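Local atomic coordinates of N-acetylmuramoyl-L-alanine amidase amiD (Escherichia coli, PDB entry 3D2Y), a protein that hydrolyses the amide link between N-acetylmuramoyl residues and L-amino acids in cell-wall glycopeptides, using one catalytic zinc ion per subunit. Residues P27-L32 and I137-I143; K51-H56 and E80-H84; S55-A61 and S100-E106. All blocks are in the same frame, centred on the assembly; numbering follows the deposited sequence.

Contact 1 of 3, residues P27-L32 and I137-I143; sequences PRIKVL and IIARYHI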
loop_
_atom_site.group_PDB
_atom_site.type_symbol
_atom_site.label_atom_id
_atom_site.label_comp_id
_atom_site.label_asym_id
_atom_site.label_seq_id
_atom_site.Cartn_x
_atom_site.Cartn_y
_atom_site.Cartn_z
ATOM N N PRO A 27 16.741 6.947 4.695
ATOM C CA PRO A 27 15.537 6.993 5.538
ATOM C C PRO A 27 15.201 5.687 6.252
ATOM O O PRO A 27 15.419 4.561 5.727
ATOM C CB PRO A 27 14.380 7.336 4.561
ATOM C CG PRO A 27 15.014 7.922 3.351
ATOM C CD PRO A 27 16.497 7.444 3.319
ATOM N N ARG A 28 14.593 5.830 7.427
ATOM C CA ARG A 28 13.990 4.666 8.048
ATOM C C ARG A 28 12.606 4.354 7.434
ATOM O O ARG A 28 12.092 3.237 7.581
ATOM C CB ARG A 28 13.872 4.875 9.545
ATOM C CG ARG A 28 15.201 5.142 10.268
ATOM C CD ARG A 28 14.946 5.373 11.783
ATOM N NE ARG A 28 16.233 5.696 12.422
ATOM C CZ ARG A 28 17.137 4.782 12.786
ATOM N NH1 ARG A 28 18.255 5.226 13.325
ATOM N NH2 ARG A 28 16.925 3.433 12.655
ATOM N N ILE A 29 12.003 5.362 6.778
ATOM C CA ILE A 29 10.700 5.192 6.150
ATOM C C ILE A 29 10.898 4.732 4.684
ATOM O O ILE A 29 11.596 5.379 3.919
ATOM C CB ILE A 29 9.840 6.498 6.257
ATOM C CG1 ILE A 29 9.554 6.843 7.717
ATOM C CG2 ILE A 29 8.539 6.373 5.404
ATOM C CD1 ILE A 29 9.245 8.321 8.004
ATOM N N LYS A 30 10.292 3.612 4.311
ATOM C CA LYS A 30 10.461 3.033 2.989
ATOM C C LYS A 30 9.122 2.708 2.320
ATOM O O LYS A 30 9.093 2.453 1.126
ATOM C CB LYS A 30 11.240 1.717 3.087
ATOM C CG LYS A 30 12.666 1.861 3.705
ATOM C CD LYS A 30 12.955 0.748 4.705
ATOM C CE LYS A 30 14.117 0.960 5.600
ATOM N NZ LYS A 30 15.212 0.103 5.034
ATOM N N VAL A 31 8.029 2.716 3.094
ATOM C CA VAL A 31 6.755 2.169 2.638
ATOM C C VAL A 31 5.607 3.147 2.918
ATOM O O VAL A 31 5.582 3.810 3.977
ATOM C CB VAL A 31 6.504 0.727 3.236
ATOM C CG1 VAL A 31 5.121 0.197 2.888
ATOM C CG2 VAL A 31 7.611 -0.291 2.755
ATOM N N LEU A 32 4.742 3.293 1.928
ATOM C CA LEU A 32 3.489 4.072 2.086
ATOM C C LEU A 32 2.313 3.153 1.933
ATOM O O LEU A 32 2.095 2.580 0.844
ATOM C CB LEU A 32 3.414 5.166 1.028
ATOM C CG LEU A 32 2.238 6.134 1.090
ATOM C CD1 LEU A 32 2.171 6.770 2.495
ATOM C CD2 LEU A 32 2.255 7.216 -0.038
ATOM N N ILE A 137 5.252 12.852 0.216
ATOM C CA ILE A 137 5.789 11.770 1.051
ATOM C C ILE A 137 6.819 10.930 0.317
ATOM O O ILE A 137 7.944 10.701 0.831
ATOM C CB ILE A 137 4.655 10.883 1.660
ATOM C CG1 ILE A 137 3.782 11.734 2.567
ATOM C CG2 ILE A 137 5.278 9.772 2.526
ATOM C CD1 ILE A 137 2.455 11.045 2.903
ATOM N N ILE A 138 6.449 10.511 -0.894
ATOM C CA ILE A 138 7.326 9.756 -1.793
ATOM C C ILE A 138 8.634 10.517 -2.120
ATOM O O ILE A 138 9.706 9.924 -2.070
ATOM C CB ILE A 138 6.557 9.348 -3.078
ATOM C CG1 ILE A 138 5.502 8.276 -2.740
ATOM C CG2 ILE A 138 7.533 8.943 -4.181
ATOM C CD1 ILE A 138 4.334 8.206 -3.692
ATOM N N ALA A 139 8.554 11.825 -2.411
ATOM C CA ALA A 139 9.757 12.662 -2.573
ATOM C C ALA A 139 10.630 12.729 -1.334
ATOM O O ALA A 139 11.882 12.626 -1.427
ATOM C CB ALA A 139 9.386 14.118 -3.060
ATOM N N ARG A 140 9.986 12.945 -0.184
ATOM C CA ARG A 140 10.707 13.195 1.060
ATOM C C ARG A 140 11.663 12.029 1.414
ATOM O O ARG A 140 12.811 12.265 1.844
ATOM C CB ARG A 140 9.707 13.485 2.181
ATOM C CG ARG A 140 10.352 13.873 3.483
ATOM C CD ARG A 140 9.527 14.863 4.231
ATOM N NE ARG A 140 8.154 14.414 4.392
ATOM C CZ ARG A 140 7.086 15.076 3.963
ATOM N NH1 ARG A 140 7.216 16.255 3.368
ATOM N NH2 ARG A 140 5.876 14.563 4.156
ATOM N N TYR A 141 11.189 10.795 1.185
ATOM C CA TYR A 141 11.861 9.549 1.626
ATOM C C TYR A 141 12.404 8.712 0.497
ATOM O O TYR A 141 12.965 7.627 0.716
ATOM C CB TYR A 141 10.951 8.719 2.552
ATOM C CG TYR A 141 10.487 9.527 3.723
ATOM C CD1 TYR A 141 11.399 9.969 4.696
ATOM C CD2 TYR A 141 9.155 9.926 3.829
ATOM C CE1 TYR A 141 10.980 10.729 5.776
ATOM C CE2 TYR A 141 8.734 10.698 4.896
ATOM C CZ TYR A 141 9.638 11.091 5.862
ATOM O OH TYR A 141 9.227 11.874 6.923
ATOM N N HIS A 142 12.244 9.229 -0.717
ATOM C CA HIS A 142 12.567 8.506 -1.950
ATOM C C HIS A 142 11.926 7.116 -2.017
ATOM O O HIS A 142 12.587 6.103 -2.283
ATOM C CB HIS A 142 14.072 8.402 -2.126
ATOM C CG HIS A 142 14.704 9.644 -2.655
ATOM N ND1 HIS A 142 14.899 10.768 -1.883
ATOM C CD2 HIS A 142 15.179 9.944 -3.887
ATOM C CE1 HIS A 142 15.471 11.704 -2.615
ATOM N NE2 HIS A 142 15.659 11.229 -3.834
ATOM N N ILE A 143 10.637 7.068 -1.708
ATOM C CA ILE A 143 9.911 5.812 -1.663
ATOM C C ILE A 143 9.796 5.269 -3.080
ATOM O O ILE A 143 9.475 6.024 -3.992
ATOM C CB ILE A 143 8.516 6.039 -1.031
ATOM C CG1 ILE A 143 8.707 6.387 0.443
ATOM C CG2 ILE A 143 7.625 4.801 -1.249
ATOM C CD1 ILE A 143 7.386 6.527 1.237
HETATM O O HOH W 1 13.040 5.161 1.773
#

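Contact 2 of 3, residues K51-H56 and E80-H84; sequences KQVSSH and ELAWH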
loop_
_atom_site.group_PDB
_atom_site.type_symbol
_atom_site.label_atom_id
_atom_site.label_comp_id
_atom_site.label_asym_id
_atom_site.label_seq_id
_atom_site.Cartn_x
_atom_site.Cartn_y
_atom_site.Cartn_z
ATOM N N LYS A 51 -6.505 4.037 21.776
ATOM C CA LYS A 51 -5.305 3.365 22.230
ATOM C C LYS A 51 -5.028 2.008 21.551
ATOM O O LYS A 51 -4.097 1.312 21.933
ATOM C CB LYS A 51 -5.223 3.353 23.762
ATOM C CG LYS A 51 -6.537 3.130 24.477
ATOM C CD LYS A 51 -6.677 1.677 24.912
ATOM C CE LYS A 51 -7.716 1.544 26.023
ATOM N NZ LYS A 51 -7.097 0.807 27.170
ATOM N N GLN A 52 -5.809 1.682 20.519
ATOM C CA GLN A 52 -5.632 0.428 19.780
ATOM C C GLN A 52 -5.039 0.622 18.380
ATOM O O GLN A 52 -4.213 -0.162 17.935
ATOM C CB GLN A 52 -6.951 -0.353 19.723
ATOM C CG GLN A 52 -7.394 -0.873 21.095
ATOM C CD GLN A 52 -8.723 -1.598 21.061
ATOM O OE1 GLN A 52 -8.825 -2.710 20.532
ATOM N NE2 GLN A 52 -9.747 -0.987 21.659
ATOM N N VAL A 53 -5.456 1.667 17.676
ATOM C CA VAL A 53 -4.939 1.887 16.335
ATOM C C VAL A 53 -4.765 3.376 16.051
ATOM O O VAL A 53 -5.389 4.201 16.682
ATOM C CB VAL A 53 -5.789 1.145 15.255
ATOM C CG1 VAL A 53 -7.287 1.275 15.531
ATOM C CG2 VAL A 53 -5.468 1.658 13.865
ATOM N N SER A 54 -3.864 3.697 15.136
ATOM C CA SER A 54 -3.719 5.054 14.612
ATOM C C SER A 54 -3.202 5.055 13.163
ATOM O O SER A 54 -2.825 4.012 12.609
ATOM C CB SER A 54 -2.770 5.876 15.485
ATOM O OG SER A 54 -1.436 5.348 15.393
ATOM N N SER A 55 -3.193 6.224 12.539
ATOM C CA SER A 55 -2.514 6.385 11.247
ATOM C C SER A 55 -1.897 7.767 11.236
ATOM O O SER A 55 -2.276 8.632 12.046
ATOM C CB SER A 55 -3.488 6.223 10.073
ATOM O OG SER A 55 -4.521 7.204 10.149
ATOM N N HIS A 56 -0.968 8.002 10.313
ATOM C CA HIS A 56 -0.353 9.337 10.200
ATOM C C HIS A 56 -1.279 10.364 9.603
ATOM O O HIS A 56 -1.318 11.495 10.070
ATOM C CB HIS A 56 0.926 9.288 9.405
ATOM C CG HIS A 56 1.949 8.372 9.982
ATOM N ND1 HIS A 56 2.040 7.030 9.654
ATOM C CD2 HIS A 56 2.941 8.614 10.877
ATOM C CE1 HIS A 56 3.038 6.488 10.328
ATOM N NE2 HIS A 56 3.601 7.427 11.080
ATOM N N GLU A 80 7.554 9.239 13.823
ATOM C CA GLU A 80 7.081 8.223 14.744
ATOM C C GLU A 80 6.260 7.192 13.993
ATOM O O GLU A 80 5.669 7.500 12.964
ATOM C CB GLU A 80 6.249 8.863 15.855
ATOM C CG GLU A 80 7.087 9.622 16.892
ATOM C CD GLU A 80 6.328 9.806 18.151
ATOM O OE1 GLU A 80 6.789 9.282 19.191
ATOM O OE2 GLU A 80 5.255 10.444 18.098
ATOM N N LEU A 81 6.231 5.965 14.494
ATOM C CA LEU A 81 5.310 4.976 13.938
ATOM C C LEU A 81 3.884 5.124 14.461
ATOM O O LEU A 81 3.643 5.527 15.624
ATOM C CB LEU A 81 5.842 3.544 14.156
ATOM C CG LEU A 81 5.962 2.943 15.546
ATOM C CD1 LEU A 81 4.584 2.457 15.964
ATOM C CD2 LEU A 81 6.939 1.791 15.516
ATOM N N ALA A 82 2.942 4.786 13.582
ATOM C CA ALA A 82 1.524 4.755 13.891
ATOM C C ALA A 82 1.139 3.280 13.903
ATOM O O ALA A 82 1.837 2.476 13.297
ATOM C CB ALA A 82 0.744 5.536 12.817
ATOM N N TRP A 83 0.065 2.924 14.622
ATOM C CA TRP A 83 -0.462 1.553 14.732
ATOM C C TRP A 83 -1.531 1.266 13.657
ATOM O O TRP A 83 -2.732 1.170 13.953
ATOM C CB TRP A 83 -0.998 1.312 16.149
ATOM C CG TRP A 83 0.069 0.962 17.178
ATOM C CD1 TRP A 83 1.415 0.951 17.002
ATOM C CD2 TRP A 83 -0.167 0.591 18.549
ATOM N NE1 TRP A 83 2.041 0.570 18.169
ATOM C CE2 TRP A 83 1.083 0.362 19.140
ATOM C CE3 TRP A 83 -1.330 0.463 19.339
ATOM C CZ2 TRP A 83 1.215 -0.053 20.492
ATOM C CZ3 TRP A 83 -1.203 0.043 20.650
ATOM C CH2 TRP A 83 0.055 -0.192 21.225
ATOM N N HIS A 84 -1.073 1.180 12.386
ATOM C CA HIS A 84 -1.934 1.027 11.188
ATOM C C HIS A 84 -1.790 -0.289 10.391
ATOM O O HIS A 84 -2.747 -0.779 9.807
ATOM C CB HIS A 84 -1.791 2.240 10.227
ATOM C CG HIS A 84 -0.454 2.301 9.542
ATOM N ND1 HIS A 84 -0.251 1.773 8.286
ATOM C CD2 HIS A 84 0.755 2.744 9.965
ATOM C CE1 HIS A 84 1.023 1.918 7.946
ATOM N NE2 HIS A 84 1.656 2.495 8.952
#

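Contact 3 of 3, residues S55-A61 and S100-E106; sequences SHYLVPA and SIGIELE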
loop_
_atom_site.group_PDB
_atom_site.type_symbol
_atom_site.label_atom_id
_atom_site.label_comp_id
_atom_site.label_asym_id
_atom_site.label_seq_id
_atom_site.Cartn_x
_atom_site.Cartn_y
_atom_site.Cartn_z
ATOM N N SER A 55 -3.193 6.224 12.539
ATOM C CA SER A 55 -2.514 6.385 11.247
ATOM C C SER A 55 -1.897 7.767 11.236
ATOM O O SER A 55 -2.276 8.632 12.046
ATOM C CB SER A 55 -3.488 6.223 10.073
ATOM O OG SER A 55 -4.521 7.204 10.149
ATOM N N HIS A 56 -0.968 8.002 10.313
ATOM C CA HIS A 56 -0.353 9.337 10.200
ATOM C C HIS A 56 -1.279 10.364 9.603
ATOM O O HIS A 56 -1.318 11.495 10.070
ATOM C CB HIS A 56 0.926 9.288 9.405
ATOM C CG HIS A 56 1.949 8.372 9.982
ATOM N ND1 HIS A 56 2.040 7.030 9.654
ATOM C CD2 HIS A 56 2.941 8.614 10.877
ATOM C CE1 HIS A 56 3.038 6.488 10.328
ATOM N NE2 HIS A 56 3.601 7.427 11.080
ATOM N N TYR A 57 -2.059 9.955 8.595
ATOM C CA TYR A 57 -3.012 10.855 7.964
ATOM C C TYR A 57 -4.421 10.249 7.865
ATOM O O TYR A 57 -4.617 9.025 7.768
ATOM C CB TYR A 57 -2.493 11.272 6.585
ATOM C CG TYR A 57 -1.138 11.918 6.601
ATOM C CD1 TYR A 57 -1.019 13.292 6.822
ATOM C CD2 TYR A 57 0.013 11.174 6.387
ATOM C CE1 TYR A 57 0.224 13.908 6.835
ATOM C CE2 TYR A 57 1.285 11.776 6.406
ATOM C CZ TYR A 57 1.357 13.153 6.637
ATOM O OH TYR A 57 2.522 13.856 6.661
ATOM N N LEU A 58 -5.395 11.128 7.979
ATOM C CA LEU A 58 -6.793 10.792 7.746
ATOM C C LEU A 58 -7.399 11.781 6.724
ATOM O O LEU A 58 -7.462 13.008 6.986
ATOM C CB LEU A 58 -7.583 10.804 9.073
ATOM C CG LEU A 58 -9.116 10.596 9.042
ATOM C CD1 LEU A 58 -9.538 9.208 8.486
ATOM C CD2 LEU A 58 -9.672 10.764 10.455
ATOM N N VAL A 59 -7.815 11.250 5.565
ATOM C CA VAL A 59 -8.368 12.066 4.480
ATOM C C VAL A 59 -9.903 11.913 4.458
ATOM O O VAL A 59 -10.385 10.806 4.251
ATOM C CB VAL A 59 -7.799 11.678 3.084
ATOM C CG1 VAL A 59 -8.225 12.762 2.039
ATOM C CG2 VAL A 59 -6.217 11.567 3.150
ATOM N N PRO A 60 -10.666 13.018 4.675
ATOM C CA PRO A 60 -12.127 12.855 4.566
ATOM C C PRO A 60 -12.543 12.401 3.146
ATOM O O PRO A 60 -11.793 12.552 2.191
ATOM C CB PRO A 60 -12.665 14.274 4.855
ATOM C CG PRO A 60 -11.599 14.999 5.518
ATOM C CD PRO A 60 -10.307 14.417 4.966
ATOM N N ALA A 61 -13.758 11.915 3.016
ATOM C CA ALA A 61 -14.308 11.522 1.714
ATOM C C ALA A 61 -14.341 12.700 0.754
ATOM O O ALA A 61 -14.079 12.533 -0.429
ATOM C CB ALA A 61 -15.715 10.983 1.889
ATOM N N SER A 100 6.834 2.345 7.814
ATOM C CA SER A 100 5.864 2.881 6.882
ATOM C C SER A 100 5.184 4.109 7.395
ATOM O O SER A 100 5.197 4.403 8.604
ATOM C CB SER A 100 4.818 1.828 6.533
ATOM O OG SER A 100 3.921 1.589 7.634
ATOM N N ILE A 101 4.625 4.842 6.445
ATOM C CA ILE A 101 3.618 5.873 6.732
ATOM C C ILE A 101 2.257 5.322 6.338
ATOM O O ILE A 101 2.144 4.644 5.347
ATOM C CB ILE A 101 3.980 7.159 5.978
ATOM C CG1 ILE A 101 5.142 7.812 6.725
ATOM C CG2 ILE A 101 2.791 8.110 5.927
ATOM C CD1 ILE A 101 5.726 8.986 6.086
ATOM N N GLY A 102 1.230 5.587 7.157
ATOM C CA GLY A 102 -0.101 5.023 6.923
ATOM C C GLY A 102 -1.031 6.175 6.638
ATOM O O GLY A 102 -1.042 7.164 7.367
ATOM N N ILE A 103 -1.728 6.078 5.518
ATOM C CA ILE A 103 -2.792 7.029 5.159
ATOM C C ILE A 103 -4.129 6.335 5.189
ATOM O O ILE A 103 -4.352 5.353 4.446
ATOM C CB ILE A 103 -2.547 7.691 3.789
ATOM C CG1 ILE A 103 -1.256 8.516 3.859
ATOM C CG2 ILE A 103 -3.743 8.614 3.407
ATOM C CD1 ILE A 103 -0.804 8.995 2.523
ATOM N N GLU A 104 -5.039 6.879 5.994
ATOM C CA GLU A 104 -6.418 6.378 6.068
ATOM C C GLU A 104 -7.357 7.310 5.283
ATOM O O GLU A 104 -7.321 8.544 5.442
ATOM C CB GLU A 104 -6.869 6.295 7.526
ATOM C CG GLU A 104 -6.249 5.125 8.310
ATOM C CD GLU A 104 -7.212 3.987 8.446
ATOM O OE1 GLU A 104 -8.406 4.259 8.604
ATOM O OE2 GLU A 104 -6.802 2.825 8.447
ATOM N N LEU A 105 -8.176 6.682 4.452
ATOM C CA LEU A 105 -9.156 7.304 3.556
ATOM C C LEU A 105 -10.561 6.974 4.052
ATOM O O LEU A 105 -10.944 5.803 4.167
ATOM C CB LEU A 105 -8.948 6.799 2.134
ATOM C CG LEU A 105 -7.542 6.853 1.506
ATOM C CD1 LEU A 105 -7.565 6.336 0.059
ATOM C CD2 LEU A 105 -7.045 8.287 1.518
ATOM N N GLU A 106 -11.318 8.016 4.350
ATOM C CA GLU A 106 -12.693 7.823 4.800
ATOM C C GLU A 106 -13.453 7.225 3.625
ATOM O O GLU A 106 -13.631 7.873 2.595
ATOM C CB GLU A 106 -13.350 9.118 5.246
ATOM C CG GLU A 106 -14.824 8.930 5.691
ATOM C CD GLU A 106 -15.681 10.215 5.689
ATOM O OE1 GLU A 106 -16.908 10.072 5.804
ATOM O OE2 GLU A 106 -15.147 11.336 5.594
#

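Contact 1 of 3, residues P27-L32 and I137-I143
Ile29 lays its CD1 methyl over one face of the Tyr141 ring. The methyl is 3.9 Å from the ring centroid, displaced toward the rim near CZ, a CH-pi contact. Ile29 CG2 reaches the other end of the ring, near CD2. With CG1 anti to the carbonyl carbon (chi1 -63°) and CG2 anti to the backbone N, both branches come to lie along the ring. The opposite face of Tyr141 is filled by CG of Arg140. Pro27 adds a third bump: its CB sits 4.0 Å from Tyr141 CD1. The ring's hydroxyl is held by Glu78, outside the contact. This lays the end of helix 124-141 against the loop that leads into strand 31-36, in the alpha/beta amidase fold. On the strand itself, Leu32 is the next bump. Its two methyls part company: CD1 lies 4.3 Å from Ile137 CD1, and CD2 lies as far from Ile138 CD1. Ile143, just past the helix, fills the hollow between Ile29 and Leu32: its CD1 is 4.3 Å from Ile29 CG2 and 4.2 Å from Leu32 CB. Ile143 CG2 rests 3.6 Å from Lys30 O. The polar link is a water that donates to Ile29 O at 2.6 Å and to Tyr141 O.

Contact 2 of 3, residues K51-H56 and E80-H84
Ser54 and Trp83 are joined by two hydrogen bonds between two loops of the zinc amidase (PGRP-like) fold. One loop leads into strand 57-59. The other carries His84, whose ND1 is hydrogen-bonded to NE2 of the zinc ligand His35. Ser54 N gives a bond to Trp83 O at 3.0 Å, arriving from above the carbonyl plane. Trp83 N returns one of the same length to Ser54 OG. The hydroxyl can accept it because chi1 of 67° sets OG between the backbone N and the carbonyl carbon, over the Ala82-Trp83 link. The two loops run 105° apart, so these bonds tie a crossing rather than a ladder.

The tight part lies around His56, Ala82 and His84, which are buried. Ala82 CB sits over one face of the His56 imidazole, 3.7 Å from the ring centroid, as a CH-pi contact. The methyl is offset toward CE1. The rings of His56 and His84 also come near each other, obliquely.

The other end is looser and faces solvent. Lys51, Gln52 and Trp83 are exposed. The indole turns an edge to the backbone, with Trp83 CZ3 3.4 Å from Lys51 O. Lys51 and Gln52 start their side chains away from the partner loop. Trp83 also packs on a basic side chain of the bound peptide. At the His56 end, His56 NE2 donates to Glu80 O at 2.8 Å, in the ring plane and in the carbonyl plane, with an N-H...O angle of 164°.

Contact 3 of 3, residues S55-A61 and S100-E106
Glu104 N donates to Tyr57 O, and Val59 N to Glu104 O, both at 2.8 Å. Glu106 N to Val59 O and Tyr57 N to Gly102 O continue this parallel ladder. Tyr57 O is gripped twice. Ser55 OG reaches it from the opposite face of the carbonyl plane to Glu104 N. Side chains extend the ladder at both ends. At one end, Glu106 OE2 accepts from Ala61 N at 3.0 Å. Its CG is anti to the backbone N (chi1 179°) and the chain beyond is extended, which brings the carboxylate to the Ala61 amide. The amide meets OE2 from above the carboxylate plane. At the other end, Gly102 N donates to His56 ND1 at 3.0 Å, tilted 20° from the ring plane. A leucine in place of His56 would probably leave the Gly102 amide and Glu80 O without their ring-nitrogen partners.

Around the ladder the side chains pack on two faces. On the face of Tyr57 and Val59, Val59 CG2 touches Leu105 CD2 at 3.8 Å, the two side chains lying side by side. The same methyl meets Ile103 CG2. The Tyr57 ring brings CD2 to Ile103 CG1, while Ile101 CG2 stands at the ring edge, 4.0 Å from CE2. Helix 124-141 covers this face, with Ile137 on Tyr57. On the face of Leu58 and Glu104, Ser55 from the preceding loop sets OG 3.3 Å from Glu104 CG, beside the bend at chi2. Helix 41-48 packs here, Leu48 against Glu104. This pairing of neighbouring parallel strands belongs to the central mixed sheet of the amidase fold, and it presents Glu104, the proton acceptor, beside the zinc ligand His35.

Contact 3 is the buried core: two parallel strands of the central sheet, joined mainly by backbone bonds. Contacts 1 and 2 are only partly buried. Contact 1 is apolar and bridged by a water, where a helix end meets strand 31-36. That strand is the sheet neighbour of strand 100-105, and Val31 O probably bonds Ile101 N, so contacts 1 and 3 touch. Contact 2 is a polar crossing of two loops near the bound peptide. It shares Ser55 and His56 with contact 3, and the His56 ring bonds into both through its two nitrogens, NE2 in contact 2 and ND1 in contact 3. Contacts 1 and 2 do not touch, their centres being about 17 Å apart.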